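Local structure of flagella basal body P-ring formation protein flgA (Salmonella typhimurium, 3TEE) at residues 22-27 against 66-71; 147-152 against 192-197; 75-80 against 128-133. The protein takes part in assembly of the flagellar P-ring, perhaps by associating with FlgF on the rod or by acting as a modulator protein. All coordinates share one frame; numbering follows the deposited sequence.

The three contacts are strung along an extended chain. Contacts 1 and 2 lie on opposite sides of its centre, about 53 Å apart between centres, and contact 3 lies between them as the most buried of the three. Contacts 1 and 3 share the long strand 62-79, paired with strand 21-26 in contact 1 and further along with the loop segment 128-133 in contact 3. Contact 2 belongs to a separate sheet. An antiparallel ladder with a polar, water-bridged face makes contact 1; a parallel ladder with an aliphatic inner face makes contact 2, both being partly buried. Contact 3 has two backbone bonds and a small valine cluster.

Contact 1 of 3, residues 22-27 against 66-71; sequences VVVTLR and LQVNVQ
The guanidinium of Arg-27 and the side-chain amide of Gln-67 meet obliquely, planes 45° apart and NH2 3.9 Å from NE2, at the end of an antiparallel ladder between 22-26 and 66-71. In the guanidinium plane, at its edge, a water accepts from Arg-27 NH2 (2.7 Å) and donates to Val-68 O (3.1 Å), tying the charged group to the neighbouring backbone. The Asn-69 amide stands almost upright to the guanidinium, at 82°; there it is Arg-27 CD that rests on Asn-69 CB (3.9 Å), and a bend at chi3 (-53°) swings the charged end aside. Asn-69 ND2 itself is bonded to Asn-52 OD1 and to a glycerol probably from the crystallisation liquor.

Val-23 with Gln-71 and Thr-25 with Asn-69 form doubly hydrogen-bonded pairs, and just past the strand Arg-27 N adds one more bond, to Gln-67 O (2.7 Å). The face of Val-24, Leu-26, Val-68 and Val-70 is wholly aliphatic: Val-24 crosses Val-68 but runs alongside Val-70, and Phe-11 of helix 2-14 packs against Val-24 and Val-70. On the other face, a second water lies 2.6 Å from Thr-25 OG1 and donates to Asn-69 O at 3.0 Å.

Contact 2 of 3, residues 147-152 against 192-197; sequences VQVIAN and GNILIN
Four backbone hydrogen bonds join segments 147-152 and 192-197, which pair in parallel from Val-149 with Ile-194 to Asn-152 with Asn-197. Ile-194 uses both its polar atoms, its N reaching Gln-148 O and its O receiving Ile-150 N, each at 2.8 Å and nearly straight. Ile-150 O then takes Ile-196 N (2.9 Å), with the donor tilted 27° from the carbonyl plane, while the last bond, Asn-152 N to Ile-196 O, is longer at 3.2 Å. CA-H...O contacts fill the steps between, the shortest from Ala-151 CA to Ile-196 O.

Apolar contacts dominate the face of Val-147, Val-149, Ala-151, Ile-194 and Ile-196. Val-149 CG1 meets the tip of Ile-196, CD1, at 3.6 Å, as its CG2 turns to Ile-194 CB. With CG1 turned anti to the carbonyl carbon (chi1 -67°), the other branch of Val-147, CG2, falls between N and the carbonyl carbon and touches Ile-194 CG1.

On the other face the chemistry is mixed. The CB of Ile-150 lies 3.8 Å from Leu-195 CD2, while its extended end (chi2 167°) reaches back to the carboxamide of Asn-193, CD1 to ND2 3.5 Å.

Strands 146-152 and 194-197 are the first and last of a five-strand sheet, and their pairing closes it. Inside, Val-176 of strand 173-178 packs on Val-147, Val-149 and Ile-194, and Val-184 of strand 183-188 on Val-149 and Ile-196.

Contact 3 of 3, residues 75-80 against 128-133; sequences NYVAVA and QPVQLT
Val-130 packs against Val-77 and Val-79 near the end of strand 62-79, and here the packing is tight. Its CG2 lies 3.9 Å from Val-77 CG1, where the two side chains slant past each other, and 3.8 Å from Val-79 CG2, which it meets at about a right angle, so that a single methyl group is shared by two valines of the strand. The backbone holds this cluster in register. Val-130 N gives a straight bond to Val-77 O (2.8 Å), although the donor is tilted 30° from the carbonyl plane, and Val-79 N binds Gln-128 O (2.9 Å). With CG1 of Val-79 anti to the backbone N (chi1 -180°), CG2 is left beside that N, within 3.4 Å of the same Gln-128 O.

Between these two bonds Ala-78 faces Pro-129 with 4.2 Å from CA to CA; a proline has no N-H to offer, and at this position the bridge asks none of it. The proline ring belongs to the packed part too, lying alongside the buried Tyr-76, CB to CE1 4.0 Å. The looser, more polar side begins at the partly exposed glutamines. The chain of Gln-128 bends off and leads away, its OE1 bonded to Ala-125 N. Gln-131 also points away from the strand, with NE2 bonded to Pro-106 O.

Strand 94-100 pairs with the strand on its other backbone positions, and Val-77 and Val-79 also bond to Val-109 and Gly-127. The arrangement is that of a loop laid along a strand edge through a single beta bridge, in a region consistent with the SAF-like domain of the FlgA and CpaB relatives.

Contact 1 of 3, residues 22-27 against 66-71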
loop_
_atom_site.group_PDB
_atom_site.type_symbol
_atom_site.label_atom_id
_atom_site.label_comp_id
_atom_site.label_asym_id
_atom_site.label_seq_id
_atom_site.Cartn_x
_atom_site.Cartn_y
_atom_site.Cartn_z
ATOM N N VAL A 22 -21.755 4.801 -9.616
ATOM C CA VAL A 22 -21.876 5.309 -8.251
ATOM C C VAL A 22 -23.326 5.669 -7.974
ATOM O O VAL A 22 -23.892 6.551 -8.639
ATOM C CB VAL A 22 -20.927 6.522 -8.010
ATOM C CG1 VAL A 22 -21.099 7.079 -6.586
ATOM C CG2 VAL A 22 -19.474 6.158 -8.292
ATOM N N VAL A 23 -23.916 4.987 -6.976
ATOM C CA VAL A 23 -25.308 5.181 -6.582
ATOM C C VAL A 23 -25.333 5.653 -5.150
ATOM O O VAL A 23 -24.773 4.991 -4.273
ATOM C CB VAL A 23 -26.163 3.893 -6.785
ATOM C CG1 VAL A 23 -27.611 4.108 -6.304
ATOM C CG2 VAL A 23 -26.129 3.435 -8.254
ATOM N N VAL A 24 -25.975 6.794 -4.924
ATOM C CA VAL A 24 -26.048 7.419 -3.602
ATOM C C VAL A 24 -27.466 7.343 -3.048
ATOM O O VAL A 24 -28.425 7.709 -3.729
ATOM C CB VAL A 24 -25.480 8.873 -3.617
ATOM C CG1 VAL A 24 -25.539 9.519 -2.217
ATOM C CG2 VAL A 24 -24.044 8.904 -4.151
ATOM N N THR A 25 -27.581 6.907 -1.798
ATOM C CA THR A 25 -28.872 6.850 -1.094
ATOM C C THR A 25 -28.765 7.620 0.212
ATOM O O THR A 25 -27.861 7.345 1.010
ATOM C CB THR A 25 -29.271 5.379 -0.826
ATOM O OG1 THR A 25 -29.177 4.654 -2.059
ATOM C CG2 THR A 25 -30.708 5.259 -0.283
ATOM N N LEU A 26 -29.701 8.543 0.458
ATOM C CA LEU A 26 -29.715 9.281 1.734
ATOM C C LEU A 26 -30.260 8.392 2.879
ATOM O O LEU A 26 -31.317 7.797 2.719
ATOM C CB LEU A 26 -30.548 10.558 1.592
ATOM C CG LEU A 26 -30.531 11.482 2.806
ATOM C CD1 LEU A 26 -29.270 12.371 2.816
ATOM C CD2 LEU A 26 -31.800 12.314 2.854
ATOM N N ARG A 27 -29.524 8.263 3.989
ATOM C CA ARG A 27 -29.925 7.441 5.148
ATOM C C ARG A 27 -30.451 8.306 6.302
ATOM O O ARG A 27 -31.141 7.791 7.190
ATOM C CB ARG A 27 -28.761 6.573 5.663
ATOM C CG ARG A 27 -28.129 5.662 4.612
ATOM C CD ARG A 27 -27.325 4.527 5.221
ATOM N NE ARG A 27 -26.314 4.963 6.189
ATOM C CZ ARG A 27 -26.245 4.530 7.447
ATOM N NH1 ARG A 27 -27.131 3.655 7.907
ATOM N NH2 ARG A 27 -25.294 4.974 8.255
ATOM N N LEU A 66 -25.045 14.814 6.952
ATOM C CA LEU A 66 -25.865 13.864 6.220
ATOM C C LEU A 66 -25.285 12.468 6.310
ATOM O O LEU A 66 -24.066 12.301 6.320
ATOM C CB LEU A 66 -26.039 14.276 4.736
ATOM C CG LEU A 66 -26.447 15.734 4.437
ATOM C CD1 LEU A 66 -26.526 15.956 2.946
ATOM C CD2 LEU A 66 -27.801 16.118 5.107
ATOM N N GLN A 67 -26.155 11.465 6.394
ATOM C CA GLN A 67 -25.700 10.081 6.390
ATOM C C GLN A 67 -26.141 9.529 5.059
ATOM O O GLN A 67 -27.313 9.646 4.693
ATOM C CB GLN A 67 -26.303 9.259 7.538
ATOM C CG GLN A 67 -25.864 9.706 8.939
ATOM C CD GLN A 67 -26.514 8.826 9.977
ATOM O OE1 GLN A 67 -27.747 8.769 10.104
ATOM N NE2 GLN A 67 -25.699 8.057 10.677
ATOM N N VAL A 68 -25.186 9.020 4.282
ATOM C CA VAL A 68 -25.507 8.493 2.957
ATOM C C VAL A 68 -24.893 7.101 2.808
ATOM O O VAL A 68 -23.903 6.780 3.452
ATOM C CB VAL A 68 -25.068 9.411 1.763
ATOM C CG1 VAL A 68 -25.684 10.811 1.841
ATOM C CG2 VAL A 68 -23.549 9.492 1.648
ATOM N N ASN A 69 -25.461 6.319 1.930
ATOM C CA ASN A 69 -24.892 5.042 1.537
ATOM C C ASN A 69 -24.431 5.235 0.075
ATOM O O ASN A 69 -25.196 5.696 -0.770
ATOM C CB ASN A 69 -25.899 3.896 1.644
ATOM C CG ASN A 69 -25.289 2.599 1.133
ATOM O OD1 ASN A 69 -25.493 2.208 -0.009
ATOM N ND2 ASN A 69 -24.395 2.006 1.900
ATOM N N VAL A 70 -23.179 4.916 -0.191
ATOM C CA VAL A 70 -22.620 5.063 -1.537
ATOM C C VAL A 70 -22.247 3.682 -2.079
ATOM O O VAL A 70 -21.324 3.042 -1.591
ATOM C CB VAL A 70 -21.413 6.033 -1.552
ATOM C CG1 VAL A 70 -20.816 6.174 -2.956
ATOM C CG2 VAL A 70 -21.781 7.395 -0.959
ATOM N N GLN A 71 -22.967 3.240 -3.092
ATOM C CA GLN A 71 -22.640 1.979 -3.778
ATOM C C GLN A 71 -21.673 2.340 -4.898
ATOM O O GLN A 71 -21.994 3.194 -5.726
ATOM C CB GLN A 71 -23.904 1.336 -4.365
ATOM C CG GLN A 71 -24.967 0.977 -3.329
ATOM C CD GLN A 71 -26.150 0.249 -3.928
ATOM O OE1 GLN A 71 -26.378 0.242 -5.142
ATOM N NE2 GLN A 71 -26.905 -0.436 -3.085
HETATM O O HOH W 1 -26.802 3.695 -2.361
HETATM O O HOH W 2 -24.167 6.759 6.547
#

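Contact 2 of 3, residues 147-152 against 192-197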
loop_
_atom_site.group_PDB
_atom_site.type_symbol
_atom_site.label_atom_id
_atom_site.label_comp_id
_atom_site.label_asym_id
_atom_site.label_seq_id
_atom_site.Cartn_x
_atom_site.Cartn_y
_atom_site.Cartn_z
ATOM N N VAL A 147 26.125 -11.364 -0.194
ATOM C CA VAL A 147 25.714 -9.984 -0.495
ATOM C C VAL A 147 26.928 -9.069 -0.487
ATOM O O VAL A 147 27.977 -9.442 0.039
ATOM C CB VAL A 147 24.628 -9.451 0.477
ATOM C CG1 VAL A 147 23.302 -10.190 0.308
ATOM C CG2 VAL A 147 25.105 -9.501 1.929
ATOM N N GLN A 148 26.757 -7.859 -1.018
ATOM C CA GLN A 148 27.796 -6.847 -1.057
ATOM C C GLN A 148 27.403 -5.724 -0.113
ATOM O O GLN A 148 26.281 -5.215 -0.172
ATOM C CB GLN A 148 27.999 -6.303 -2.495
ATOM C CG GLN A 148 28.818 -7.221 -3.403
ATOM C CD GLN A 148 30.312 -7.105 -3.194
ATOM O OE1 GLN A 148 30.995 -8.096 -2.926
ATOM N NE2 GLN A 148 30.863 -5.904 -3.349
ATOM N N VAL A 149 28.321 -5.374 0.783
ATOM C CA VAL A 149 28.141 -4.277 1.727
ATOM C C VAL A 149 28.913 -3.088 1.151
ATOM O O VAL A 149 30.102 -3.209 0.843
ATOM C CB VAL A 149 28.606 -4.641 3.161
ATOM C CG1 VAL A 149 28.559 -3.423 4.078
ATOM C CG2 VAL A 149 27.775 -5.785 3.741
ATOM N N ILE A 150 28.229 -1.961 0.998
ATOM C CA ILE A 150 28.786 -0.730 0.453
ATOM C C ILE A 150 28.611 0.379 1.475
ATOM O O ILE A 150 27.490 0.798 1.756
ATOM C CB ILE A 150 28.151 -0.369 -0.930
ATOM C CG1 ILE A 150 28.291 -1.543 -1.942
ATOM C CG2 ILE A 150 28.731 0.947 -1.491
ATOM C CD1 ILE A 150 27.441 -1.426 -3.235
ATOM N N ALA A 151 29.729 0.855 2.023
ATOM C CA ALA A 151 29.738 1.954 2.978
ATOM C C ALA A 151 30.434 3.166 2.361
ATOM O O ALA A 151 31.488 3.014 1.748
ATOM C CB ALA A 151 30.415 1.530 4.263
ATOM N N ASN A 152 29.809 4.353 2.473
ATOM C CA ASN A 152 30.316 5.611 1.911
ATOM C C ASN A 152 30.081 6.812 2.834
ATOM O O ASN A 152 29.051 6.881 3.512
ATOM C CB ASN A 152 29.700 5.868 0.538
ATOM C CG ASN A 152 30.513 5.323 -0.610
ATOM O OD1 ASN A 152 30.455 4.134 -0.940
ATOM N ND2 ASN A 152 31.276 6.192 -1.263
ATOM N N GLY A 192 20.337 -5.436 -4.647
ATOM C CA GLY A 192 20.564 -6.451 -3.623
ATOM C C GLY A 192 21.797 -6.177 -2.777
ATOM O O GLY A 192 22.300 -7.081 -2.105
ATOM N N ASN A 193 22.304 -4.927 -2.822
ATOM C CA ASN A 193 23.462 -4.506 -2.030
ATOM C C ASN A 193 22.968 -3.979 -0.688
ATOM O O ASN A 193 21.829 -3.520 -0.580
ATOM C CB ASN A 193 24.249 -3.390 -2.742
ATOM C CG ASN A 193 24.791 -3.729 -4.110
ATOM O OD1 ASN A 193 25.299 -4.830 -4.364
ATOM N ND2 ASN A 193 24.757 -2.750 -5.003
ATOM N N ILE A 194 23.840 -4.004 0.319
ATOM C CA ILE A 194 23.545 -3.505 1.652
ATOM C C ILE A 194 24.294 -2.186 1.798
ATOM O O ILE A 194 25.528 -2.174 1.768
ATOM C CB ILE A 194 23.979 -4.559 2.703
ATOM C CG1 ILE A 194 23.379 -5.977 2.424
ATOM C CG2 ILE A 194 23.814 -4.060 4.150
ATOM C CD1 ILE A 194 21.947 -6.124 2.169
ATOM N N LEU A 195 23.549 -1.080 1.948
ATOM C CA LEU A 195 24.150 0.249 2.041
ATOM C C LEU A 195 24.265 0.765 3.459
ATOM O O LEU A 195 23.300 0.722 4.225
ATOM C CB LEU A 195 23.420 1.281 1.142
ATOM C CG LEU A 195 23.157 0.897 -0.326
ATOM C CD1 LEU A 195 22.341 1.986 -1.041
ATOM C CD2 LEU A 195 24.458 0.618 -1.093
ATOM N N ILE A 196 25.458 1.272 3.792
ATOM C CA ILE A 196 25.781 1.878 5.084
ATOM C C ILE A 196 26.275 3.302 4.817
ATOM O O ILE A 196 27.140 3.495 3.965
ATOM C CB ILE A 196 26.839 1.052 5.886
ATOM C CG1 ILE A 196 26.364 -0.390 6.145
ATOM C CG2 ILE A 196 27.234 1.766 7.195
ATOM C CD1 ILE A 196 27.388 -1.320 6.808
ATOM N N ASN A 197 25.726 4.288 5.545
ATOM C CA ASN A 197 26.125 5.693 5.453
ATOM C C ASN A 197 26.752 6.117 6.781
ATOM O O ASN A 197 26.088 6.043 7.818
ATOM C CB ASN A 197 24.923 6.574 5.106
ATOM C CG ASN A 197 24.457 6.428 3.680
ATOM O OD1 ASN A 197 25.135 6.834 2.726
ATOM N ND2 ASN A 197 23.270 5.865 3.504
#

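Contact 3 of 3, residues 75-80 against 128-133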
loop_
_atom_site.group_PDB
_atom_site.type_symbol
_atom_site.label_atom_id
_atom_site.label_comp_id
_atom_site.label_asym_id
_atom_site.label_seq_id
_atom_site.Cartn_x
_atom_site.Cartn_y
_atom_site.Cartn_z
ATOM N N ASN A 75 -13.166 -1.960 -10.463
ATOM C CA ASN A 75 -12.193 -3.036 -10.458
ATOM C C ASN A 75 -11.408 -3.142 -9.147
ATOM O O ASN A 75 -11.163 -2.157 -8.438
ATOM C CB ASN A 75 -11.255 -2.935 -11.693
ATOM C CG ASN A 75 -11.919 -3.308 -13.013
ATOM O OD1 ASN A 75 -12.840 -4.124 -13.078
ATOM N ND2 ASN A 75 -11.439 -2.760 -14.114
ATOM N N TYR A 76 -11.075 -4.377 -8.800
ATOM C CA TYR A 76 -10.255 -4.676 -7.632
ATOM C C TYR A 76 -9.440 -5.921 -7.994
ATOM O O TYR A 76 -9.768 -6.621 -8.953
ATOM C CB TYR A 76 -11.112 -4.891 -6.369
ATOM C CG TYR A 76 -12.017 -6.097 -6.418
ATOM C CD1 TYR A 76 -11.597 -7.330 -5.918
ATOM C CD2 TYR A 76 -13.301 -6.009 -6.956
ATOM C CE1 TYR A 76 -12.439 -8.436 -5.928
ATOM C CE2 TYR A 76 -14.132 -7.119 -7.015
ATOM C CZ TYR A 76 -13.694 -8.331 -6.498
ATOM O OH TYR A 76 -14.510 -9.415 -6.517
ATOM N N VAL A 77 -8.390 -6.168 -7.244
ATOM C CA VAL A 77 -7.496 -7.287 -7.503
ATOM C C VAL A 77 -8.041 -8.506 -6.757
ATOM O O VAL A 77 -8.273 -8.438 -5.551
ATOM C CB VAL A 77 -6.016 -6.932 -7.140
ATOM C CG1 VAL A 77 -5.071 -8.111 -7.431
ATOM C CG2 VAL A 77 -5.552 -5.676 -7.901
ATOM N N ALA A 78 -8.217 -9.626 -7.488
ATOM C CA ALA A 78 -8.683 -10.908 -6.963
ATOM C C ALA A 78 -7.704 -12.022 -7.379
ATOM O O ALA A 78 -7.017 -11.918 -8.395
ATOM C CB ALA A 78 -10.085 -11.226 -7.508
ATOM N N VAL A 79 -7.678 -13.099 -6.609
ATOM C CA VAL A 79 -6.871 -14.302 -6.901
ATOM C C VAL A 79 -7.514 -15.028 -8.115
ATOM O O VAL A 79 -8.749 -15.187 -8.165
ATOM C CB VAL A 79 -6.816 -15.196 -5.652
ATOM C CG1 VAL A 79 -5.984 -16.456 -5.906
ATOM C CG2 VAL A 79 -6.212 -14.408 -4.475
ATOM N N ALA A 80 -6.696 -15.359 -9.121
ATOM C CA ALA A 80 -7.152 -16.040 -10.346
ATOM C C ALA A 80 -6.748 -17.524 -10.381
ATOM O O ALA A 80 -7.295 -18.266 -11.196
ATOM C CB ALA A 80 -6.594 -15.339 -11.581
ATOM N N GLN A 128 -10.788 -14.968 -4.282
ATOM C CA GLN A 128 -10.498 -14.180 -3.079
ATOM C C GLN A 128 -10.018 -12.744 -3.427
ATOM O O GLN A 128 -9.039 -12.610 -4.144
ATOM C CB GLN A 128 -9.384 -14.895 -2.295
ATOM C CG GLN A 128 -9.295 -14.565 -0.825
ATOM C CD GLN A 128 -8.866 -15.738 0.037
ATOM O OE1 GLN A 128 -8.342 -16.787 -0.422
ATOM N NE2 GLN A 128 -9.058 -15.564 1.327
ATOM N N PRO A 129 -10.608 -11.667 -2.862
ATOM C CA PRO A 129 -10.020 -10.331 -3.065
ATOM C C PRO A 129 -8.642 -10.292 -2.394
ATOM O O PRO A 129 -8.442 -10.883 -1.308
ATOM C CB PRO A 129 -11.002 -9.394 -2.335
ATOM C CG PRO A 129 -12.278 -10.174 -2.225
ATOM C CD PRO A 129 -11.810 -11.593 -2.005
ATOM N N VAL A 130 -7.676 -9.665 -3.063
ATOM C CA VAL A 130 -6.314 -9.568 -2.544
ATOM C C VAL A 130 -6.260 -8.395 -1.562
ATOM O O VAL A 130 -6.438 -7.236 -1.968
ATOM C CB VAL A 130 -5.254 -9.454 -3.670
ATOM C CG1 VAL A 130 -3.855 -9.187 -3.097
ATOM C CG2 VAL A 130 -5.250 -10.711 -4.550
ATOM N N GLN A 131 -6.049 -8.699 -0.282
ATOM C CA GLN A 131 -5.924 -7.664 0.758
ATOM C C GLN A 131 -4.467 -7.419 1.090
ATOM O O GLN A 131 -3.657 -8.341 1.003
ATOM C CB GLN A 131 -6.695 -8.042 2.019
ATOM C CG GLN A 131 -8.205 -8.141 1.809
ATOM C CD GLN A 131 -8.821 -8.813 3.010
ATOM O OE1 GLN A 131 -9.050 -10.024 3.016
ATOM N NE2 GLN A 131 -9.084 -8.046 4.064
ATOM N N LEU A 132 -4.118 -6.171 1.445
ATOM C CA LEU A 132 -2.743 -5.786 1.838
ATOM C C LEU A 132 -2.203 -6.627 3.015
ATOM O O LEU A 132 -1.018 -6.954 3.037
ATOM C CB LEU A 132 -2.651 -4.279 2.137
ATOM C CG LEU A 132 -2.790 -3.327 0.937
ATOM C CD1 LEU A 132 -2.873 -1.890 1.405
ATOM C CD2 LEU A 132 -1.612 -3.463 -0.027
ATOM N N THR A 133 -3.086 -7.049 3.936
ATOM C CA THR A 133 -2.721 -7.925 5.064
ATOM C C THR A 133 -2.325 -9.353 4.637
ATOM O O THR A 133 -1.740 -10.069 5.446
ATOM C CB THR A 133 -3.857 -7.978 6.100
ATOM O OG1 THR A 133 -5.103 -8.251 5.442
ATOM C CG2 THR A 133 -3.955 -6.704 6.929
#